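Local coordinates for protein pectinesterase (Aspergillus niger, PDB 5C1E) that hydrolyses the methyl esters of pectin's galacturonate units, releasing methanol, and probably takes part in the soft-rotting of plant tissue, at residues I230-V235 with A279-T284; V160-G165 with I176-A181; S195-I200 with L226-Y231; S188-S193 with P222-A227. All blocks are in the same frame, centred on the assembly; numbering follows the deposited sequence. Where two conformers were deposited one is given.

In the fold
The chain winds as a right-handed parallel beta-helix, and the four contacts lie in its later coils. Contact 2 comes first and closes the shortest loop, joining strand 163-165 to strand 175-178 of a second sheet across the interior. Contact 4 opens next, at 188-193, and contact 3 at 195-200; their second segments, 222-227 and 226-231, overlap at Leu226 and Ala227, so the two loops cross along the chain rather than nest. Contact 3 pairs neighbouring strands of the ten-strand sheet, while contact 4 joins the loops leading into them. Contact 1 leaves from Ile230 and Tyr231, shared with contact 3, and brings back the C-terminal segment 279-284 onto that sheet.

Contact 1: residues I230-V235 with A279-T284; sequences IYQNSV and AAVDKT. With SO4 (sulfate ion), chain C.
Gln232 grips the backbone of Val281 with both ends of its carboxamide. Its OE1 accepts the N-H of Val281 at 2.8 Å, the donor lying in the carbonyl plane on a lone pair, and its NE2 gives a nearly straight bond (169°) to Val281 O at 3.0 Å. The acceptor lies close to the amide plane, and the paired bonds fix which way round the amide is turned. A glutamine suits the place because one flat group offers both a donor and an acceptor to the N-H and C=O of one residue in a non-strand segment. Its CG sits between the backbone N and the carbonyl carbon (chi1 54°), after which the chain runs out extended and carries the amide across the gap. NE2 has a second acceptor in Asp201 OD1, which also takes a bond from Asn233 ND2; Asn233 OD1 is held by Asn260.

Ala280 tucks its small CB against the amide, 3.4 Å from Gln232 OE1 and 4.0 Å from Asn233 ND2. On the other flank the branched side chains of Ile230 and Val281 run antiparallel, passing each other with their CG2 methyls 3.8 Å apart, and Trp197 and Ala199 extend this apolar patch. Farther along, Lys283 NZ binds a sulfate oxygen, O4, at 2.7 Å, and Tyr150 and Trp170 hold the same ion. Asp282 is the N-cap of helix 283-287, its OD1 accepting Thr285 N. The arrangement is that of a C-terminal segment packed along the outside of a parallel beta-helix, clasped to strand 228-232 at the strand's end.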
# COMPACT_ATOMS: atom_id res chain seq x y z
N ILE A 230 -2.46 -1.77 -14.27
CA ILE A 230 -3.65 -2.53 -14.69
C ILE A 230 -4.63 -2.70 -13.54
O ILE A 230 -4.23 -3.09 -12.43
CB ILE A 230 -3.30 -3.90 -15.34
CG1 ILE A 230 -4.59 -4.61 -15.78
CG2 ILE A 230 -2.49 -4.79 -14.42
CD1 ILE A 230 -4.34 -5.73 -16.77
N TYR A 231 -5.90 -2.39 -13.79
CA TYR A 231 -6.98 -2.73 -12.87
C TYR A 231 -7.74 -3.88 -13.51
O TYR A 231 -8.26 -3.75 -14.62
CB TYR A 231 -7.94 -1.56 -12.67
CG TYR A 231 -7.46 -0.40 -11.80
CD1 TYR A 231 -6.54 0.52 -12.28
CD2 TYR A 231 -8.01 -0.17 -10.54
CE1 TYR A 231 -6.13 1.60 -11.50
CE2 TYR A 231 -7.61 0.91 -9.76
CZ TYR A 231 -6.66 1.78 -10.24
OH TYR A 231 -6.25 2.88 -9.48
N GLN A 232 -7.77 -5.02 -12.82
CA GLN A 232 -8.35 -6.24 -13.37
C GLN A 232 -9.24 -6.96 -12.36
O GLN A 232 -8.96 -6.96 -11.15
CB GLN A 232 -7.25 -7.18 -13.87
CG GLN A 232 -6.19 -7.52 -12.85
CD GLN A 232 -5.07 -8.38 -13.41
OE1 GLN A 232 -4.65 -8.20 -14.54
NE2 GLN A 232 -4.54 -9.26 -12.59
N ASN A 233 -10.31 -7.58 -12.86
CA ASN A 233 -11.19 -8.37 -12.01
C ASN A 233 -11.67 -7.62 -10.77
O ASN A 233 -11.89 -8.23 -9.71
CB ASN A 233 -10.47 -9.65 -11.57
CG ASN A 233 -9.93 -10.46 -12.72
OD1 ASN A 233 -10.64 -10.72 -13.69
ND2 ASN A 233 -8.67 -10.89 -12.62
N SER A 234 -11.85 -6.30 -10.89
CA SER A 234 -12.13 -5.44 -9.76
C SER A 234 -13.46 -4.73 -9.88
O SER A 234 -14.02 -4.60 -10.98
CB SER A 234 -11.03 -4.39 -9.59
OG SER A 234 -9.81 -4.98 -9.25
N VAL A 235 -13.96 -4.26 -8.74
CA VAL A 235 -15.16 -3.46 -8.67
C VAL A 235 -14.80 -1.98 -8.58
O VAL A 235 -14.09 -1.55 -7.66
CB VAL A 235 -16.05 -3.85 -7.48
CG1 VAL A 235 -17.37 -3.09 -7.54
CG2 VAL A 235 -16.33 -5.35 -7.50
N ALA A 279 -6.00 -10.41 -21.64
CA ALA A 279 -5.98 -11.30 -20.51
C ALA A 279 -5.47 -10.55 -19.30
O ALA A 279 -4.71 -9.59 -19.44
CB ALA A 279 -5.08 -12.48 -20.79
N ALA A 280 -5.89 -10.99 -18.12
CA ALA A 280 -5.34 -10.48 -16.87
C ALA A 280 -3.86 -10.83 -16.75
O ALA A 280 -3.41 -11.83 -17.29
CB ALA A 280 -6.11 -11.06 -15.69
N VAL A 281 -3.10 -10.00 -16.03
CA VAL A 281 -1.71 -10.34 -15.72
C VAL A 281 -1.63 -11.19 -14.47
O VAL A 281 -2.53 -11.15 -13.64
CB VAL A 281 -0.79 -9.10 -15.60
CG1 VAL A 281 -0.95 -8.22 -16.81
CG2 VAL A 281 -1.05 -8.33 -14.32
N ASP A 282 -0.56 -11.97 -14.33
CA ASP A 282 -0.40 -12.81 -13.14
C ASP A 282 0.75 -12.34 -12.27
O ASP A 282 1.50 -11.44 -12.65
CB ASP A 282 -0.28 -14.31 -13.51
CG ASP A 282 0.96 -14.65 -14.34
OD1 ASP A 282 1.91 -13.85 -14.47
OD2 ASP A 282 0.98 -15.79 -14.86
N LYS A 283 0.90 -12.95 -11.10
CA LYS A 283 1.91 -12.51 -10.16
C LYS A 283 3.32 -12.82 -10.63
O LYS A 283 4.27 -12.19 -10.18
CB LYS A 283 1.67 -13.11 -8.77
CG LYS A 283 0.45 -12.49 -8.11
CD LYS A 283 0.29 -12.89 -6.64
CE LYS A 283 -0.05 -14.35 -6.47
NZ LYS A 283 -1.37 -14.67 -7.06
N THR A 284 3.49 -13.79 -11.51
CA THR A 284 4.82 -14.05 -12.03
C THR A 284 5.30 -12.84 -12.85
O THR A 284 6.46 -12.44 -12.74
CB THR A 284 4.87 -15.35 -12.85
OG1 THR A 284 4.65 -16.45 -11.95
CG2 THR A 284 6.22 -15.51 -13.54
S SO4 C . -3.88 -13.11 -4.94
O1 SO4 C . -5.04 -13.95 -4.52
O2 SO4 C . -4.20 -11.69 -4.65
O3 SO4 C . -2.63 -13.50 -4.24
O4 SO4 C . -3.65 -13.32 -6.39

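Contact 2: residues V160-G165 with I176-A181; sequences VDYIFG and IVSNGA
Tyr162 reaches from the strand 163-165 side of a parallel beta-helix across its interior to strand 175-178, which belongs to a different sheet. This is therefore packing between two walls of the coil, not pairing of neighbouring strands, and the touching parts run roughly opposite ways, 157° apart. Asp161, the predicted active-site residue, precedes Tyr162 in the chain and forms a salt bridge with Arg221; the contact thus adjoins the probable catalytic site.

The tyrosine suits its place because it is long enough to span the gap and brings a single polar atom to the far wall. Its CG lies between the backbone N and the carbonyl carbon (chi1 64°), which sends the ring inward, where Ile156 and Ile184 also pack on it. Across the contact, Ile176 CG2 comes obliquely to the ring, 4.0 Å from Tyr162 CE2. That methyl belongs to the branch anti to the backbone N of Ile176, while the longer branch ends in CD1, 4.4 Å from Ile163 CD1. Such branched aliphatic side chains fill the space beside the ring, and Ile200 of the neighbouring sheet continues the core next to Ile176.

At the other end of the contact, Val160 CG2 rests 3.6 Å from Ala181 O, just before the chain enters strand 182-187. The polar end of the tyrosine is cared for within this apolar setting: Tyr162 OH donates a hydrogen bond to Ser178 OG at 2.8 Å, with the serine oxygen at the ring's edge, near its plane.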
# COMPACT_ATOMS: atom_id res chain seq x y z
N VAL A 160 -5.10 11.95 -3.40
CA VAL A 160 -4.19 12.44 -4.41
C VAL A 160 -2.91 11.62 -4.47
O VAL A 160 -2.11 11.62 -3.53
CB VAL A 160 -3.86 13.92 -4.13
CG1 VAL A 160 -2.85 14.45 -5.15
CG2 VAL A 160 -5.14 14.73 -4.16
N ASP A 161 -2.73 10.93 -5.60
CA ASP A 161 -1.53 10.13 -5.88
C ASP A 161 -1.25 9.23 -4.70
O ASP A 161 -0.12 9.15 -4.24
CB ASP A 161 -0.31 11.02 -6.14
CG ASP A 161 -0.49 11.97 -7.31
OD1 ASP A 161 -1.39 11.75 -8.17
OD2 ASP A 161 0.31 12.93 -7.39
N TYR A 162 -2.28 8.57 -4.18
CA TYR A 162 -2.13 7.88 -2.90
C TYR A 162 -1.53 6.47 -2.95
O TYR A 162 -1.23 5.92 -1.90
CB TYR A 162 -3.39 7.98 -2.05
CG TYR A 162 -4.68 7.35 -2.52
CD1 TYR A 162 -5.56 8.04 -3.35
CD2 TYR A 162 -5.07 6.11 -2.05
CE1 TYR A 162 -6.76 7.50 -3.73
CE2 TYR A 162 -6.29 5.56 -2.42
CZ TYR A 162 -7.13 6.25 -3.24
OH TYR A 162 -8.34 5.69 -3.59
N ILE A 163 -1.32 5.94 -4.16
CA ILE A 163 -0.47 4.76 -4.39
C ILE A 163 0.50 5.21 -5.47
O ILE A 163 0.09 5.48 -6.58
CB ILE A 163 -1.26 3.54 -4.85
CG1 ILE A 163 -2.32 3.17 -3.80
CG2 ILE A 163 -0.33 2.35 -5.12
CD1 ILE A 163 -3.33 2.14 -4.26
N PHE A 164 1.76 5.40 -5.10
CA PHE A 164 2.71 6.07 -5.99
C PHE A 164 4.13 5.55 -5.81
O PHE A 164 4.48 5.07 -4.74
CB PHE A 164 2.63 7.62 -5.81
CG PHE A 164 3.32 8.14 -4.57
CD1 PHE A 164 2.78 7.90 -3.31
CD2 PHE A 164 4.50 8.85 -4.67
CE1 PHE A 164 3.43 8.34 -2.17
CE2 PHE A 164 5.15 9.29 -3.53
CZ PHE A 164 4.62 9.04 -2.29
N GLY A 165 4.93 5.68 -6.88
CA GLY A 165 6.32 5.20 -6.88
C GLY A 165 6.55 4.19 -7.97
O GLY A 165 5.69 4.01 -8.87
N ILE A 176 -9.75 -0.04 -1.81
CA ILE A 176 -9.04 1.16 -2.17
C ILE A 176 -10.07 2.28 -2.10
O ILE A 176 -11.04 2.30 -2.86
CB ILE A 176 -8.38 0.99 -3.55
CG1 ILE A 176 -7.30 -0.08 -3.48
CG2 ILE A 176 -7.85 2.31 -4.08
CD1 ILE A 176 -6.77 -0.56 -4.81
N VAL A 177 -9.86 3.18 -1.14
CA VAL A 177 -10.89 4.09 -0.66
C VAL A 177 -10.46 5.54 -0.87
O VAL A 177 -9.52 6.00 -0.24
CB VAL A 177 -11.16 3.85 0.84
CG1 VAL A 177 -12.31 4.73 1.33
CG2 VAL A 177 -11.47 2.37 1.10
N SER A 178 -11.16 6.26 -1.74
CA SER A 178 -10.85 7.67 -1.99
C SER A 178 -11.60 8.58 -1.01
O SER A 178 -12.84 8.49 -0.89
CB SER A 178 -11.20 8.09 -3.43
OG SER A 178 -10.22 7.67 -4.37
N ASN A 179 -10.87 9.48 -0.34
CA ASN A 179 -11.47 10.47 0.58
C ASN A 179 -11.43 11.90 0.05
O ASN A 179 -11.62 12.87 0.80
CB ASN A 179 -10.85 10.40 1.98
CG ASN A 179 -9.35 10.59 1.98
OD1 ASN A 179 -8.76 10.87 0.93
ND2 ASN A 179 -8.72 10.45 3.14
N GLY A 180 -11.18 12.03 -1.25
CA GLY A 180 -11.10 13.32 -1.93
C GLY A 180 -10.90 13.10 -3.42
O GLY A 180 -10.63 11.98 -3.85
N ALA A 181 -11.06 14.16 -4.20
CA ALA A 181 -10.88 14.08 -5.64
C ALA A 181 -9.39 13.99 -6.01
O ALA A 181 -8.53 14.67 -5.41
CB ALA A 181 -11.51 15.30 -6.30

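Contact 3: residues S195-I200 with L226-Y231. With SO4 (sulfate ion), chain E.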
# COMPACT_ATOMS: atom_id res chain seq x y z
N SER A 195 10.92 -3.59 -15.62
CA SER A 195 9.97 -4.67 -15.84
C SER A 195 8.77 -4.61 -14.88
O SER A 195 7.96 -5.51 -14.85
CB SER A 195 10.68 -6.02 -15.69
OG SER A 195 11.21 -6.14 -14.39
N GLY A 196 8.65 -3.52 -14.13
CA GLY A 196 7.61 -3.40 -13.13
C GLY A 196 6.22 -3.09 -13.63
O GLY A 196 6.03 -2.55 -14.72
N TRP A 197 5.24 -3.47 -12.82
CA TRP A 197 3.82 -3.18 -13.02
C TRP A 197 3.23 -2.80 -11.67
O TRP A 197 3.68 -3.28 -10.63
CB TRP A 197 3.01 -4.41 -13.45
CG TRP A 197 3.28 -4.97 -14.82
CD1 TRP A 197 4.43 -5.59 -15.25
CD2 TRP A 197 2.37 -5.00 -15.92
NE1 TRP A 197 4.29 -5.97 -16.57
CE2 TRP A 197 3.03 -5.63 -17.00
CE3 TRP A 197 1.05 -4.55 -16.11
CZ2 TRP A 197 2.42 -5.80 -18.24
CZ3 TRP A 197 0.44 -4.74 -17.34
CH2 TRP A 197 1.13 -5.34 -18.39
N TYR A 198 2.18 -1.98 -11.70
CA TYR A 198 1.14 -2.06 -10.67
C TYR A 198 0.03 -2.96 -11.22
O TYR A 198 -0.49 -2.72 -12.33
CB TYR A 198 0.45 -0.74 -10.39
CG TYR A 198 1.23 0.39 -9.73
CD1 TYR A 198 2.63 0.45 -9.76
CD2 TYR A 198 0.54 1.44 -9.14
CE1 TYR A 198 3.31 1.51 -9.16
CE2 TYR A 198 1.19 2.50 -8.56
CZ TYR A 198 2.57 2.54 -8.57
OH TYR A 198 3.16 3.61 -7.99
N ALA A 199 -0.38 -3.93 -10.42
CA ALA A 199 -1.55 -4.73 -10.73
C ALA A 199 -2.54 -4.61 -9.58
O ALA A 199 -2.22 -4.95 -8.44
CB ALA A 199 -1.17 -6.19 -10.95
N ILE A 200 -3.74 -4.12 -9.89
CA ILE A 200 -4.82 -4.03 -8.90
C ILE A 200 -5.84 -5.10 -9.25
O ILE A 200 -6.53 -4.99 -10.27
CB ILE A 200 -5.40 -2.61 -8.87
CG1 ILE A 200 -4.32 -1.67 -8.33
CG2 ILE A 200 -6.65 -2.55 -8.00
CD1 ILE A 200 -4.52 -0.24 -8.68
N LEU A 226 6.54 6.41 -18.31
CA LEU A 226 6.24 5.02 -18.67
C LEU A 226 5.46 4.26 -17.58
O LEU A 226 5.52 3.04 -17.48
CB LEU A 226 7.51 4.29 -19.12
CG LEU A 226 7.91 4.62 -20.56
CD1 LEU A 226 9.35 4.21 -20.87
CD2 LEU A 226 6.99 3.97 -21.57
N ALA A 227 4.70 5.02 -16.80
CA ALA A 227 3.80 4.50 -15.79
C ALA A 227 3.03 3.30 -16.35
O ALA A 227 2.44 3.41 -17.42
CB ALA A 227 2.81 5.58 -15.41
N ARG A 228 3.02 2.19 -15.62
CA ARG A 228 2.28 1.00 -16.03
C ARG A 228 1.38 0.45 -14.94
O ARG A 228 1.86 -0.01 -13.89
CB ARG A 228 3.22 -0.10 -16.48
CG ARG A 228 2.49 -1.35 -16.98
CD ARG A 228 3.35 -2.17 -17.93
NE ARG A 228 4.59 -2.59 -17.30
CZ ARG A 228 5.58 -3.19 -17.96
NH1 ARG A 228 5.45 -3.45 -19.26
NH2 ARG A 228 6.69 -3.55 -17.33
N VAL A 229 0.08 0.49 -15.19
CA VAL A 229 -0.92 0.10 -14.20
C VAL A 229 -2.05 -0.66 -14.88
O VAL A 229 -2.53 -0.23 -15.93
CB VAL A 229 -1.52 1.33 -13.53
CG1 VAL A 229 -2.53 0.93 -12.46
CG2 VAL A 229 -0.42 2.22 -12.92
N ILE A 230 -2.46 -1.77 -14.27
CA ILE A 230 -3.65 -2.53 -14.69
C ILE A 230 -4.63 -2.70 -13.54
O ILE A 230 -4.23 -3.09 -12.43
CB ILE A 230 -3.30 -3.90 -15.34
CG1 ILE A 230 -4.59 -4.61 -15.78
CG2 ILE A 230 -2.49 -4.79 -14.42
CD1 ILE A 230 -4.34 -5.73 -16.77
N TYR A 231 -5.90 -2.39 -13.79
CA TYR A 231 -6.98 -2.73 -12.87
C TYR A 231 -7.74 -3.88 -13.51
O TYR A 231 -8.26 -3.75 -14.62
CB TYR A 231 -7.94 -1.56 -12.67
CG TYR A 231 -7.46 -0.40 -11.80
CD1 TYR A 231 -6.54 0.52 -12.28
CD2 TYR A 231 -8.01 -0.17 -10.54
CE1 TYR A 231 -6.13 1.60 -11.50
CE2 TYR A 231 -7.61 0.91 -9.76
CZ TYR A 231 -6.66 1.78 -10.24
OH TYR A 231 -6.25 2.88 -9.48
S SO4 E . 8.27 -5.36 -20.13
O1 SO4 E . 7.30 -6.46 -20.34
O2 SO4 E . 8.55 -5.18 -18.69
O3 SO4 E . 9.53 -5.68 -20.84
O4 SO4 E . 7.71 -4.12 -20.73
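Trp197 carries the guanidinium of Arg228 flat on one face of its indole, the two planes 6° and their centres 3.7 Å apart. The pair sits at the start of two neighbouring parallel strands, 198-200 and 228-231, in the long sheet of the beta-helix. The cation lies over the five-membered ring, a cation-pi contact, while Arg228 CD sits 3.5 Å from the centroid of the six-membered ring as a CH-pi contact. A bend at chi3 (58°) lays the arginine along the ring. At the guanidinium's edge, NE and NH2 both donate to Gly196 O, side-on and from the same face of its carbonyl plane; NH1 and NH2 clasp sulfate oxygens O4 and O2. Four N-H groups are thus used, which arginine offers in one plane.

The strands join by three backbone bonds, from Tyr198 N to Arg228 O, Ile230 N to Tyr198 O and Ile200 N to Ile230 O. Tyr198, Val229, Ile200 and Tyr231 share the interior face; Tyr198 OH binds Gly165 O and Tyr231 OH binds Leu219 O. Ala199 CB meets Ile230 CG2 on the other face. Ile200 CD1 lies over one face of the Tyr231 ring, 3.3 Å from its CZ.

Contact 4: residues S188-S193 with P222-A227. With SO4 (sulfate ion), chain G; SO4 (sulfate ion), chain D; SO4 (sulfate ion), chain F.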
# COMPACT_ATOMS: atom_id res chain seq x y z
N SER A 188 5.89 5.94 -11.18
CA SER A 188 7.09 6.61 -11.66
C SER A 188 7.97 5.70 -12.54
O SER A 188 9.16 5.99 -12.75
CB SER A 188 7.90 7.17 -10.48
OG SER A 188 8.13 6.15 -9.53
N ARG A 189 7.38 4.65 -13.12
CA ARG A 189 8.10 3.87 -14.12
C ARG A 189 8.51 4.80 -15.26
O ARG A 189 7.69 5.57 -15.78
CB ARG A 189 7.23 2.72 -14.63
CG ARG A 189 7.91 1.87 -15.68
CD ARG A 189 7.14 0.59 -15.98
NE ARG A 189 7.78 -0.21 -17.02
CZ ARG A 189 7.54 -0.12 -18.34
NH1 ARG A 189 8.22 -0.89 -19.17
NH2 ARG A 189 6.63 0.71 -18.84
N GLU A 190 9.79 4.76 -15.64
CA GLU A 190 10.32 5.75 -16.57
C GLU A 190 11.24 5.26 -17.69
O GLU A 190 11.63 6.05 -18.53
CB GLU A 190 11.00 6.88 -15.78
CG GLU A 190 12.35 6.54 -15.20
CD GLU A 190 12.89 7.60 -14.24
OE1 GLU A 190 14.07 7.48 -13.83
OE2 GLU A 190 12.16 8.56 -13.89
N THR A 191 11.55 3.96 -17.73
CA THR A 191 12.38 3.39 -18.79
C THR A 191 11.78 2.09 -19.26
O THR A 191 11.05 1.42 -18.53
CB THR A 191 13.84 3.11 -18.35
OG1 THR A 191 13.88 2.18 -17.24
CG2 THR A 191 14.55 4.41 -18.01
N SER A 192 12.07 1.73 -20.52
CA SER A 192 11.56 0.50 -21.10
C SER A 192 12.14 -0.75 -20.41
O SER A 192 11.47 -1.77 -20.37
CB SER A 192 11.83 0.44 -22.61
OG SER A 192 11.17 1.50 -23.29
N SER A 193 13.37 -0.63 -19.87
CA SER A 193 14.05 -1.76 -19.22
C SER A 193 13.43 -2.12 -17.87
O SER A 193 13.64 -3.21 -17.37
CB SER A 193 15.55 -1.48 -19.06
OG SER A 193 15.80 -0.34 -18.25
N PRO A 222 0.32 9.66 -14.77
CA PRO A 222 1.72 9.21 -14.86
C PRO A 222 2.71 10.14 -14.17
O PRO A 222 2.98 11.24 -14.67
CB PRO A 222 1.98 9.14 -16.36
CG PRO A 222 1.02 10.10 -16.97
CD PRO A 222 -0.17 10.22 -16.05
N TRP A 223 3.26 9.70 -13.05
CA TRP A 223 4.25 10.51 -12.36
C TRP A 223 5.51 10.62 -13.22
O TRP A 223 6.16 11.65 -13.24
CB TRP A 223 4.51 9.95 -10.96
CG TRP A 223 5.38 10.79 -10.09
CD1 TRP A 223 5.63 12.12 -10.22
CD2 TRP A 223 6.08 10.35 -8.91
NE1 TRP A 223 6.48 12.53 -9.22
CE2 TRP A 223 6.76 11.47 -8.40
CE3 TRP A 223 6.19 9.13 -8.25
CZ2 TRP A 223 7.56 11.40 -7.26
CZ3 TRP A 223 7.00 9.05 -7.11
CH2 TRP A 223 7.67 10.17 -6.63
N ARG A 224 5.84 9.54 -13.94
CA ARG A 224 6.88 9.56 -14.97
C ARG A 224 6.30 8.94 -16.23
O ARG A 224 5.19 8.40 -16.20
CB ARG A 224 8.13 8.81 -14.51
CG ARG A 224 8.78 9.40 -13.26
CD ARG A 224 9.63 10.60 -13.61
NE ARG A 224 10.33 11.14 -12.44
CZ ARG A 224 9.80 12.01 -11.58
NH1 ARG A 224 10.52 12.43 -10.54
NH2 ARG A 224 8.56 12.45 -11.73
N VAL A 225 7.06 8.99 -17.33
CA VAL A 225 6.47 8.83 -18.66
C VAL A 225 6.06 7.40 -19.03
O VAL A 225 5.30 7.21 -19.99
CB VAL A 225 7.38 9.41 -19.77
CG1 VAL A 225 7.54 10.91 -19.61
CG2 VAL A 225 8.75 8.73 -19.78
N LEU A 226 6.54 6.41 -18.31
CA LEU A 226 6.24 5.02 -18.67
C LEU A 226 5.46 4.26 -17.58
O LEU A 226 5.52 3.04 -17.48
CB LEU A 226 7.51 4.29 -19.12
CG LEU A 226 7.91 4.62 -20.56
CD1 LEU A 226 9.35 4.21 -20.87
CD2 LEU A 226 6.99 3.97 -21.57
N ALA A 227 4.70 5.02 -16.80
CA ALA A 227 3.80 4.50 -15.79
C ALA A 227 3.03 3.30 -16.35
O ALA A 227 2.44 3.41 -17.42
CB ALA A 227 2.81 5.58 -15.41
S SO4 G . 15.99 1.20 -21.75
O1 SO4 G . 17.41 1.30 -21.37
O2 SO4 G . 15.18 1.47 -20.56
O3 SO4 G . 15.69 -0.16 -22.27
O4 SO4 G . 15.70 2.18 -22.81
S SO4 D . 8.56 15.44 -9.20
O1 SO4 D . 7.33 15.29 -8.39
O2 SO4 D . 9.08 16.81 -9.04
O3 SO4 D . 9.56 14.48 -8.72
O4 SO4 D . 8.22 15.21 -10.62
S SO4 F . 14.12 11.37 -12.07
O1 SO4 F . 13.27 10.72 -11.05
O2 SO4 F . 14.66 12.65 -11.53
O3 SO4 F . 15.25 10.47 -12.41
O4 SO4 F . 13.32 11.62 -13.29
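Arg189 and Leu226 cross at a slant, the Arg189 side chain bonding the backbone of Leu226, where two loops of the parallel beta-helix meet beside the strand ends. Segment 188-193 follows strand 182-187, and segment 222-227 contains a type I turn from Arg224 to Ala227 before strand 228-232. Extended as far as NE, the Arg189 side chain runs past Leu226, and a turn at chi4 (-91°) brings NH2 to Leu226 O at 2.9 Å, in the carbonyl plane and on a lone pair. Between the backbones, Leu226 N gives Arg189 O a bond of the same length. Arginine suits this spot by having length to reach a backbone carbonyl and further N-H groups to spare: its NE bonds to Asp194 O. Leu226 CD1 covers the backbone between Thr191 and Ser192, 3.6 Å from Thr191 C.

Glu190 and Arg224 extend alongside one another in the same direction, their carboxylate and guanidinium planes 18° apart. Glu190 OE2 is at the guanidinium's edge, 3.5 Å from Arg224 NE, a long salt bridge. Two sulfates share the same cation, one of them also bound by Trp223 NE1, and Arg224 NH2 further holds Trp223 O from above the carbonyl plane. The sulfates probably come from the crystallisation liquor and mark a site able to hold anions; Trp223 lies about 6 Å, side chain to side chain, from the predicted active-site Asp161. Small Ser188 fits close beside the indole obliquely, its CB 3.4 Å from Trp223 CE3.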